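Local atomic coordinates of acyl-coenzyme A oxidase acox-1.1 (Caenorhabditis elegans, PDB entry 5K3H), a protein that catalyses the FAD-dependent desaturation of acyl-CoA substrates to (2E)-enoyl-CoA, the first step of peroxisomal beta-oxidation, passing electrons to oxygen to give hydrogen peroxide. Residues R44-A52 against S617-L625; K71-L82 against N102-M113. All blocks are in the same frame, centred on the assembly; numbering follows the deposited sequence.

Interaction 1: residues R44-A52 against S617-L625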
loop_
_atom_site.group_PDB
_atom_site.type_symbol
_atom_site.label_atom_id
_atom_site.label_comp_id
_atom_site.label_asym_id
_atom_site.label_seq_id
_atom_site.Cartn_x
_atom_site.Cartn_y
_atom_site.Cartn_z
ATOM N N ARG B 44 -2.287 27.448 -15.818
ATOM C CA ARG B 44 -2.258 26.844 -14.483
ATOM C C ARG B 44 -1.687 27.808 -13.451
ATOM O O ARG B 44 -2.220 27.944 -12.341
ATOM C CB ARG B 44 -1.451 25.539 -14.496
ATOM C CG ARG B 44 -2.100 24.381 -15.267
ATOM C CD ARG B 44 -1.287 23.106 -15.152
ATOM N NE ARG B 44 -1.347 22.492 -13.829
ATOM C CZ ARG B 44 -0.464 22.721 -12.853
ATOM N NH1 ARG B 44 0.540 23.563 -13.044
ATOM N NH2 ARG B 44 -0.574 22.113 -11.684
ATOM N N ARG B 45 -0.575 28.466 -13.789
ATOM C CA ARG B 45 0.036 29.398 -12.847
ATOM C C ARG B 45 -0.863 30.598 -12.599
ATOM O O ARG B 45 -0.933 31.090 -11.466
ATOM C CB ARG B 45 1.410 29.837 -13.353
ATOM C CG ARG B 45 2.339 28.637 -13.517
ATOM C CD ARG B 45 3.794 29.006 -13.648
ATOM N NE ARG B 45 4.082 29.754 -14.871
ATOM C CZ ARG B 45 4.287 29.192 -16.056
ATOM N NH1 ARG B 45 4.216 27.871 -16.194
ATOM N NH2 ARG B 45 4.547 29.951 -17.103
ATOM N N GLU B 46 -1.569 31.075 -13.643
ATOM C CA GLU B 46 -2.485 32.201 -13.479
ATOM C C GLU B 46 -3.683 31.821 -12.629
ATOM O O GLU B 46 -4.110 32.603 -11.773
ATOM C CB GLU B 46 -2.953 32.716 -14.842
ATOM C CG GLU B 46 -1.855 33.312 -15.686
ATOM C CD GLU B 46 -2.338 33.793 -17.049
ATOM O OE1 GLU B 46 -3.527 33.614 -17.359
ATOM O OE2 GLU B 46 -1.528 34.329 -17.831
ATOM N N ILE B 47 -4.244 30.633 -12.869
ATOM C CA ILE B 47 -5.351 30.126 -12.060
ATOM C C ILE B 47 -4.947 30.023 -10.594
ATOM O O ILE B 47 -5.708 30.402 -9.693
ATOM C CB ILE B 47 -5.831 28.767 -12.597
ATOM C CG1 ILE B 47 -6.524 28.911 -13.946
ATOM C CG2 ILE B 47 -6.707 28.068 -11.581
ATOM C CD1 ILE B 47 -6.641 27.587 -14.681
ATOM N N THR B 48 -3.758 29.470 -10.337
ATOM C CA THR B 48 -3.259 29.341 -8.971
ATOM C C THR B 48 -3.127 30.702 -8.309
ATOM O O THR B 48 -3.545 30.884 -7.162
ATOM C CB THR B 48 -1.922 28.590 -8.996
ATOM O OG1 THR B 48 -2.159 27.256 -9.435
ATOM C CG2 THR B 48 -1.228 28.561 -7.639
ATOM N N ALA B 49 -2.530 31.670 -9.019
ATOM C CA ALA B 49 -2.358 33.009 -8.471
ATOM C C ALA B 49 -3.705 33.668 -8.196
ATOM O O ALA B 49 -3.900 34.301 -7.152
ATOM C CB ALA B 49 -1.530 33.856 -9.433
ATOM N N LYS B 50 -4.668 33.485 -9.094
ATOM C CA LYS B 50 -5.987 34.048 -8.851
ATOM C C LYS B 50 -6.616 33.435 -7.601
ATOM O O LYS B 50 -7.171 34.151 -6.758
ATOM C CB LYS B 50 -6.869 33.836 -10.086
ATOM C CG LYS B 50 -8.292 34.393 -9.968
ATOM C CD LYS B 50 -8.285 35.911 -9.752
ATOM C CE LYS B 50 -9.687 36.485 -9.869
ATOM N NZ LYS B 50 -9.673 37.990 -9.826
ATOM N N LEU B 51 -6.517 32.114 -7.442
ATOM C CA LEU B 51 -7.101 31.488 -6.260
ATOM C C LEU B 51 -6.456 31.991 -4.963
ATOM O O LEU B 51 -7.105 32.011 -3.906
ATOM C CB LEU B 51 -6.974 29.972 -6.369
ATOM C CG LEU B 51 -7.846 29.288 -7.416
ATOM C CD1 LEU B 51 -7.311 27.883 -7.700
ATOM C CD2 LEU B 51 -9.300 29.244 -6.984
ATOM N N ALA B 52 -5.196 32.418 -5.020
ATOM C CA ALA B 52 -4.566 32.958 -3.820
ATOM C C ALA B 52 -5.292 34.194 -3.309
ATOM O O ALA B 52 -5.172 34.521 -2.121
ATOM C CB ALA B 52 -3.088 33.275 -4.075
ATOM N N SER B 617 8.753 21.057 -12.000
ATOM C CA SER B 617 8.189 21.424 -13.292
ATOM C C SER B 617 6.717 21.070 -13.411
ATOM O O SER B 617 6.050 21.569 -14.322
ATOM C CB SER B 617 8.986 20.782 -14.423
ATOM O OG SER B 617 10.320 21.289 -14.452
ATOM N N TRP B 618 6.197 20.184 -12.556
ATOM C CA TRP B 618 4.759 19.936 -12.563
ATOM C C TRP B 618 3.971 21.078 -11.928
ATOM O O TRP B 618 2.741 21.114 -12.064
ATOM C CB TRP B 618 4.472 18.627 -11.851
ATOM C CG TRP B 618 4.980 17.494 -12.613
ATOM C CD1 TRP B 618 6.285 17.161 -12.798
ATOM C CD2 TRP B 618 4.210 16.520 -13.303
ATOM N NE1 TRP B 618 6.380 16.034 -13.575
ATOM C CE2 TRP B 618 5.113 15.620 -13.896
ATOM C CE3 TRP B 618 2.844 16.310 -13.471
ATOM C CZ2 TRP B 618 4.693 14.523 -14.642
ATOM C CZ3 TRP B 618 2.425 15.213 -14.222
ATOM C CH2 TRP B 618 3.353 14.337 -14.792
ATOM N N GLU B 619 4.659 21.955 -11.198
ATOM C CA GLU B 619 4.141 23.206 -10.666
ATOM C C GLU B 619 2.844 23.000 -9.882
ATOM O O GLU B 619 1.771 23.478 -10.255
ATOM C CB GLU B 619 4.006 24.216 -11.803
ATOM C CG GLU B 619 5.375 24.569 -12.348
ATOM C CD GLU B 619 5.330 25.671 -13.338
ATOM O OE1 GLU B 619 4.334 25.749 -14.096
ATOM O OE2 GLU B 619 6.278 26.472 -13.349
ATOM N N PHE B 620 2.990 22.277 -8.762
ATOM C CA PHE B 620 1.924 22.108 -7.775
ATOM C C PHE B 620 2.128 23.096 -6.633
ATOM O O PHE B 620 3.158 23.054 -5.944
ATOM C CB PHE B 620 1.903 20.694 -7.217
ATOM C CG PHE B 620 1.767 19.637 -8.252
ATOM C CD1 PHE B 620 0.757 19.704 -9.216
ATOM C CD2 PHE B 620 2.620 18.554 -8.263
ATOM C CE1 PHE B 620 0.622 18.726 -10.169
ATOM C CE2 PHE B 620 2.488 17.577 -9.226
ATOM C CZ PHE B 620 1.487 17.675 -10.175
ATOM N N SER B 621 1.137 23.959 -6.410
ATOM C CA SER B 621 1.169 24.834 -5.251
ATOM C C SER B 621 0.935 24.023 -3.974
ATOM O O SER B 621 0.447 22.889 -4.010
ATOM C CB SER B 621 0.107 25.921 -5.390
ATOM O OG SER B 621 -1.193 25.369 -5.265
ATOM N N ASP B 622 1.306 24.618 -2.834
ATOM C CA ASP B 622 1.026 23.997 -1.540
ATOM C C ASP B 622 -0.462 23.801 -1.340
ATOM O O ASP B 622 -0.894 22.778 -0.786
ATOM C CB ASP B 622 1.598 24.849 -0.403
ATOM C CG ASP B 622 3.058 24.629 -0.203
ATOM O OD1 ASP B 622 3.539 23.620 -0.766
ATOM O OD2 ASP B 622 3.727 25.448 0.483
ATOM N N ARG B 623 -1.274 24.764 -1.791
ATOM C CA ARG B 623 -2.715 24.598 -1.651
ATOM C C ARG B 623 -3.198 23.358 -2.399
ATOM O O ARG B 623 -4.158 22.711 -1.970
ATOM C CB ARG B 623 -3.448 25.857 -2.136
ATOM C CG ARG B 623 -3.376 27.077 -1.151
ATOM C CD ARG B 623 -4.386 28.182 -1.498
ATOM N NE ARG B 623 -4.558 28.221 -2.952
ATOM C CZ ARG B 623 -3.756 28.879 -3.793
ATOM N NH1 ARG B 623 -2.723 29.581 -3.330
ATOM N NH2 ARG B 623 -3.991 28.834 -5.100
ATOM N N GLU B 624 -2.545 22.994 -3.502
ATOM C CA GLU B 624 -2.931 21.766 -4.195
ATOM C C GLU B 624 -2.314 20.530 -3.553
ATOM O O GLU B 624 -2.998 19.513 -3.369
ATOM C CB GLU B 624 -2.534 21.838 -5.671
ATOM C CG GLU B 624 -2.876 20.594 -6.459
ATOM C CD GLU B 624 -2.473 20.681 -7.927
ATOM O OE1 GLU B 624 -1.998 21.736 -8.372
ATOM O OE2 GLU B 624 -2.623 19.679 -8.641
ATOM N N LEU B 625 -1.011 20.594 -3.245
ATOM C CA LEU B 625 -0.258 19.409 -2.838
ATOM C C LEU B 625 -0.699 18.898 -1.474
ATOM O O LEU B 625 -0.717 17.684 -1.241
ATOM C CB LEU B 625 1.243 19.721 -2.834
ATOM C CG LEU B 625 2.172 18.517 -2.735
ATOM C CD1 LEU B 625 1.882 17.642 -3.921
ATOM C CD2 LEU B 625 3.635 18.926 -2.748
HETATM O O HOH W 1 2.204 24.993 -15.073
HETATM O O HOH W 2 0.411 26.164 -10.420
#

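Interaction 2: residues K71-L82 against N102-M113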
loop_
_atom_site.group_PDB
_atom_site.type_symbol
_atom_site.label_atom_id
_atom_site.label_comp_id
_atom_site.label_asym_id
_atom_site.label_seq_id
_atom_site.Cartn_x
_atom_site.Cartn_y
_atom_site.Cartn_z
ATOM N N LYS B 71 -15.591 16.869 6.228
ATOM C CA LYS B 71 -15.034 16.966 4.880
ATOM C C LYS B 71 -16.134 17.152 3.842
ATOM O O LYS B 71 -15.989 17.954 2.912
ATOM C CB LYS B 71 -14.215 15.713 4.545
ATOM C CG LYS B 71 -12.920 15.510 5.310
ATOM C CD LYS B 71 -12.386 14.122 4.975
ATOM C CE LYS B 71 -11.301 13.662 5.939
ATOM N NZ LYS B 71 -9.982 13.504 5.299
ATOM N N ILE B 72 -17.237 16.409 3.978
ATOM C CA ILE B 72 -18.317 16.491 2.989
ATOM C C ILE B 72 -19.006 17.863 3.031
ATOM O O ILE B 72 -19.270 18.465 1.979
ATOM C CB ILE B 72 -19.300 15.314 3.183
ATOM C CG1 ILE B 72 -18.567 13.992 2.868
ATOM C CG2 ILE B 72 -20.534 15.473 2.301
ATOM C CD1 ILE B 72 -19.365 12.715 3.092
ATOM N N MET B 73 -19.277 18.394 4.236
ATOM C CA MET B 73 -19.791 19.765 4.362
ATOM C C MET B 73 -18.861 20.783 3.693
ATOM O O MET B 73 -19.307 21.644 2.925
ATOM C CB MET B 73 -19.995 20.122 5.836
ATOM C CG MET B 73 -21.352 19.702 6.395
ATOM S SD MET B 73 -22.793 20.436 5.577
ATOM C CE MET B 73 -22.831 22.062 6.346
ATOM N N GLU B 74 -17.567 20.722 4.008
ATOM C CA GLU B 74 -16.603 21.642 3.418
ATOM C C GLU B 74 -16.576 21.508 1.898
ATOM O O GLU B 74 -16.532 22.508 1.173
ATOM C CB GLU B 74 -15.220 21.355 4.015
ATOM C CG GLU B 74 -14.051 22.095 3.386
ATOM C CD GLU B 74 -13.979 23.534 3.877
ATOM O OE1 GLU B 74 -14.827 23.928 4.694
ATOM O OE2 GLU B 74 -13.080 24.280 3.461
ATOM N N SER B 75 -16.609 20.275 1.396
ATOM C CA SER B 75 -16.558 20.053 -0.043
ATOM C C SER B 75 -17.784 20.651 -0.732
ATOM O O SER B 75 -17.680 21.207 -1.832
ATOM C CB SER B 75 -16.417 18.540 -0.311
ATOM O OG SER B 75 -16.246 18.221 -1.686
ATOM N N ALA B 76 -18.967 20.518 -0.107
ATOM C CA ALA B 76 -20.184 21.127 -0.652
ATOM C C ALA B 76 -20.116 22.650 -0.584
ATOM O O ALA B 76 -20.526 23.343 -1.526
ATOM C CB ALA B 76 -21.414 20.607 0.096
ATOM N N ARG B 77 -19.608 23.186 0.528
ATOM C CA ARG B 77 -19.374 24.621 0.645
ATOM C C ARG B 77 -18.577 25.164 -0.541
ATOM O O ARG B 77 -19.055 26.036 -1.279
ATOM C CB ARG B 77 -18.649 24.909 1.959
ATOM C CG ARG B 77 -18.574 26.378 2.327
ATOM C CD ARG B 77 -17.690 26.606 3.551
ATOM N NE ARG B 77 -16.281 26.317 3.318
ATOM C CZ ARG B 77 -15.473 27.086 2.583
ATOM N NH1 ARG B 77 -15.932 28.183 1.992
ATOM N NH2 ARG B 77 -14.201 26.751 2.421
ATOM N N LYS B 78 -17.356 24.638 -0.745
ATOM C CA LYS B 78 -16.493 25.107 -1.835
ATOM C C LYS B 78 -17.123 24.872 -3.194
ATOM O O LYS B 78 -16.957 25.687 -4.114
ATOM C CB LYS B 78 -15.134 24.411 -1.768
ATOM C CG LYS B 78 -14.375 24.757 -0.526
ATOM C CD LYS B 78 -12.931 24.352 -0.612
ATOM C CE LYS B 78 -12.812 22.869 -0.307
ATOM N NZ LYS B 78 -11.415 22.499 0.035
ATOM N N LEU B 79 -17.855 23.769 -3.346
ATOM C CA LEU B 79 -18.465 23.475 -4.634
ATOM C C LEU B 79 -19.462 24.561 -5.037
ATOM O O LEU B 79 -19.461 25.014 -6.188
ATOM C CB LEU B 79 -19.129 22.099 -4.571
ATOM C CG LEU B 79 -19.546 21.379 -5.847
ATOM C CD1 LEU B 79 -18.387 21.296 -6.823
ATOM C CD2 LEU B 79 -20.000 19.985 -5.460
ATOM N N THR B 80 -20.304 25.018 -4.100
ATOM C CA THR B 80 -21.265 26.066 -4.441
ATOM C C THR B 80 -20.560 27.377 -4.780
ATOM O O THR B 80 -20.964 28.079 -5.718
ATOM C CB THR B 80 -22.277 26.271 -3.311
ATOM O OG1 THR B 80 -21.592 26.638 -2.118
ATOM C CG2 THR B 80 -23.114 25.027 -3.060
ATOM N N VAL B 81 -19.501 27.729 -4.042
ATOM C CA VAL B 81 -18.743 28.927 -4.397
ATOM C C VAL B 81 -18.145 28.799 -5.795
ATOM O O VAL B 81 -18.140 29.765 -6.566
ATOM C CB VAL B 81 -17.657 29.205 -3.349
ATOM C CG1 VAL B 81 -16.880 30.451 -3.731
ATOM C CG2 VAL B 81 -18.285 29.342 -1.976
ATOM N N LEU B 82 -17.644 27.606 -6.151
ATOM C CA LEU B 82 -17.098 27.394 -7.495
ATOM C C LEU B 82 -18.134 27.686 -8.577
ATOM O O LEU B 82 -17.883 28.485 -9.479
ATOM C CB LEU B 82 -16.582 25.964 -7.665
ATOM C CG LEU B 82 -15.158 25.592 -7.237
ATOM C CD1 LEU B 82 -14.881 24.109 -7.608
ATOM C CD2 LEU B 82 -14.078 26.533 -7.798
ATOM N N ASN B 102 -10.286 22.208 -9.998
ATOM C CA ASN B 102 -10.811 21.281 -9.005
ATOM C C ASN B 102 -9.698 20.704 -8.128
ATOM O O ASN B 102 -9.894 20.523 -6.919
ATOM C CB ASN B 102 -11.628 20.179 -9.685
ATOM C CG ASN B 102 -13.066 20.648 -10.085
ATOM O OD1 ASN B 102 -13.562 21.705 -9.639
ATOM N ND2 ASN B 102 -13.719 19.862 -10.936
ATOM N N ASN B 103 -8.523 20.411 -8.708
ATOM C CA ASN B 103 -7.409 19.873 -7.912
ATOM C C ASN B 103 -6.975 20.849 -6.823
ATOM O O ASN B 103 -6.701 20.432 -5.693
ATOM C CB ASN B 103 -6.199 19.562 -8.796
ATOM C CG ASN B 103 -6.424 18.415 -9.738
ATOM O OD1 ASN B 103 -7.199 17.500 -9.463
ATOM N ND2 ASN B 103 -5.741 18.458 -10.878
ATOM N N GLU B 104 -6.860 22.144 -7.167
ATOM C CA GLU B 104 -6.528 23.184 -6.191
ATOM C C GLU B 104 -7.609 23.301 -5.124
ATOM O O GLU B 104 -7.323 23.318 -3.919
ATOM C CB GLU B 104 -6.372 24.542 -6.891
ATOM C CG GLU B 104 -5.076 24.779 -7.642
ATOM C CD GLU B 104 -4.088 25.654 -6.873
ATOM O OE1 GLU B 104 -4.456 26.249 -5.831
ATOM O OE2 GLU B 104 -2.909 25.693 -7.289
ATOM N N VAL B 105 -8.862 23.415 -5.551
ATOM C CA VAL B 105 -9.953 23.738 -4.637
ATOM C C VAL B 105 -10.516 22.482 -3.987
ATOM O O VAL B 105 -10.566 22.387 -2.760
ATOM C CB VAL B 105 -11.035 24.565 -5.387
ATOM C CG1 VAL B 105 -12.297 24.773 -4.560
ATOM C CG2 VAL B 105 -10.472 25.926 -5.748
ATOM N N LEU B 106 -10.864 21.466 -4.773
ATOM C CA LEU B 106 -11.576 20.321 -4.217
ATOM C C LEU B 106 -10.653 19.187 -3.776
ATOM O O LEU B 106 -11.007 18.448 -2.852
ATOM C CB LEU B 106 -12.615 19.812 -5.232
ATOM C CG LEU B 106 -13.758 20.804 -5.610
ATOM C CD1 LEU B 106 -14.646 20.312 -6.749
ATOM C CD2 LEU B 106 -14.629 21.191 -4.396
ATOM N N GLY B 107 -9.459 19.061 -4.376
ATOM C CA GLY B 107 -8.501 18.062 -3.943
ATOM C C GLY B 107 -8.764 16.688 -4.531
ATOM O O GLY B 107 -9.420 16.534 -5.558
ATOM N N ILE B 108 -8.201 15.674 -3.879
ATOM C CA ILE B 108 -8.278 14.300 -4.383
ATOM C C ILE B 108 -9.244 13.403 -3.604
ATOM O O ILE B 108 -9.540 12.291 -4.081
ATOM C CB ILE B 108 -6.882 13.640 -4.453
ATOM C CG1 ILE B 108 -6.222 13.542 -3.068
ATOM C CG2 ILE B 108 -6.005 14.384 -5.440
ATOM C CD1 ILE B 108 -4.941 12.715 -3.063
ATOM N N GLU B 109 -9.744 13.832 -2.435
ATOM C CA GLU B 109 -10.564 12.946 -1.614
ATOM C C GLU B 109 -12.021 12.859 -2.069
ATOM O O GLU B 109 -12.774 12.068 -1.484
ATOM C CB GLU B 109 -10.496 13.367 -0.148
ATOM C CG GLU B 109 -9.060 13.408 0.403
ATOM C CD GLU B 109 -8.972 13.539 1.923
ATOM O OE1 GLU B 109 -9.910 13.068 2.602
ATOM O OE2 GLU B 109 -7.974 14.102 2.437
ATOM N N GLY B 110 -12.416 13.592 -3.109
ATOM C CA GLY B 110 -13.751 13.537 -3.673
ATOM C C GLY B 110 -14.539 14.829 -3.481
ATOM O O GLY B 110 -14.115 15.771 -2.804
ATOM N N ASN B 111 -15.711 14.858 -4.120
ATOM C CA ASN B 111 -16.693 15.912 -3.889
ATOM C C ASN B 111 -18.063 15.374 -4.284
ATOM O O ASN B 111 -18.160 14.317 -4.916
ATOM C CB ASN B 111 -16.334 17.205 -4.655
ATOM C CG ASN B 111 -16.515 17.073 -6.152
ATOM O OD1 ASN B 111 -17.597 17.322 -6.680
ATOM N ND2 ASN B 111 -15.450 16.665 -6.846
ATOM N N PRO B 112 -19.149 16.046 -3.875
ATOM C CA PRO B 112 -20.506 15.515 -4.141
ATOM C C PRO B 112 -20.876 15.406 -5.604
ATOM O O PRO B 112 -21.917 14.802 -5.923
ATOM C CB PRO B 112 -21.419 16.522 -3.438
ATOM C CG PRO B 112 -20.563 17.087 -2.330
ATOM C CD PRO B 112 -19.187 17.167 -2.910
ATOM N N MET B 113 -20.111 16.025 -6.500
ATOM C CA MET B 113 -20.411 15.989 -7.923
ATOM C C MET B 113 -19.266 15.384 -8.716
ATOM O O MET B 113 -19.147 15.631 -9.920
ATOM C CB MET B 113 -20.758 17.391 -8.423
ATOM C CG MET B 113 -22.075 17.860 -7.872
ATOM S SD MET B 113 -22.584 19.472 -8.475
ATOM C CE MET B 113 -22.708 19.211 -10.244
HETATM O O HOH W 3 -13.605 18.395 -2.154
#

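Interaction 1: residues R44-A52 against S617-L625
R44 meets the turn at E619 end-on: NH1 and NH2 both donate to E619 O, at 3.0 and 3.1 Å. That oxygen lies in the guanidinium plane, yet both donors approach from one face of its carbonyl plane. A bend at chi3 (72°) turns the guanidinium toward this turn, where NH2 also makes a long salt bridge of 3.6 Å to E624 OE1; Y308 hydrogen-bonds to E624 OE2. An alanine here is likely to leave E619 O without its two guanidinium donors and E624 OE1 without this long salt bridge. R45 NH1 makes a salt bridge to E619 OE1 at 3.0 Å, on the syn lone pair of that oxygen, with guanidinium and carboxylate planes 68° apart; a water joins R44 NH1 to the same OE1. The arrangement fastens helix 38-52, in the N-terminal alpha-helical part of the acyl-CoA oxidase fold, to the C-terminal helical domain, where E619, at positive phi, leaves one helix and S621 OG, which also meets E104, accepts from E624 N as the N-cap of the next. Further along, T48 lays CG2 against S621 CB at 3.7 Å, while its OG1 turns to E104 and H100. T48 O accepts from R623 NH2 at 2.9 Å as well as from A52 N. L51 CB packs on that same NH2, which E104 also binds, and A52 N lies over one face of the R623 guanidinium.

Interaction 2: residues K71-L82 against N102-M113
L79 and L82 of helix 68-85 press against V105 and L106, where helix 97-105 runs out into a loop, a patch of apolar packing inside the N-terminal alpha-helical domain of the acyl-CoA oxidase fold. L82 meets L106 tip to tip, CD1 to CD1 at 3.9 Å, and its CG rests on V105 CG1. L79 crosses L106 at about a right angle; with its CG anti to the backbone N (chi1 -165°), its CD2 reaches down the loop to M113 CG at 3.8 Å and to the ring of P112. Beside this apolar core, K78 slides along V105 in the opposite direction and brings NZ 2.9 Å from V105 O, nearly along the C=O axis; D59 supplies the carboxylate partner of that ammonium. At the other end of the segment K71 NZ forms a salt bridge with E109 OE1 at 2.7 Å, entering on the syn lone pair, while Y419 OH hydrogen-bonds to E109 OE2, so both carboxylate oxygens have a partner. Between helix and loop a water accepts a hydrogen bond from S75 OG at 2.7 Å and donates to L106 O and G110 O. G107 and G110 take positive phi, where a side chain would be jammed against the preceding carbonyl O. Farther out, Y661 of the second subunit packs against M73, R77 and T80. Within the loop, N111 OD1 accepts from M113 N at 2.8 Å in an Asx turn.

Interaction 2 is nested along the chain within the loop closed by interaction 1: helices 38-52, 68-85 and 97-105 follow in turn, and the 617-625 segment comes back hundreds of residues later. Their centres lie 16 Å apart, on the same side of the chain's centre. Helix 97-105 joins them through E104, whose OE1 forms a salt bridge with R623 and whose OE2 probably bonds to S621, while its CB packs on L51. Local helix packing in the N-terminal domain is thereby joined to the C-terminal helical domain. Interaction 1 is remote from the annotated sites, whereas G110 in interaction 2 lies about 9 Å from G191, which binds the FAD shared between the two subunits.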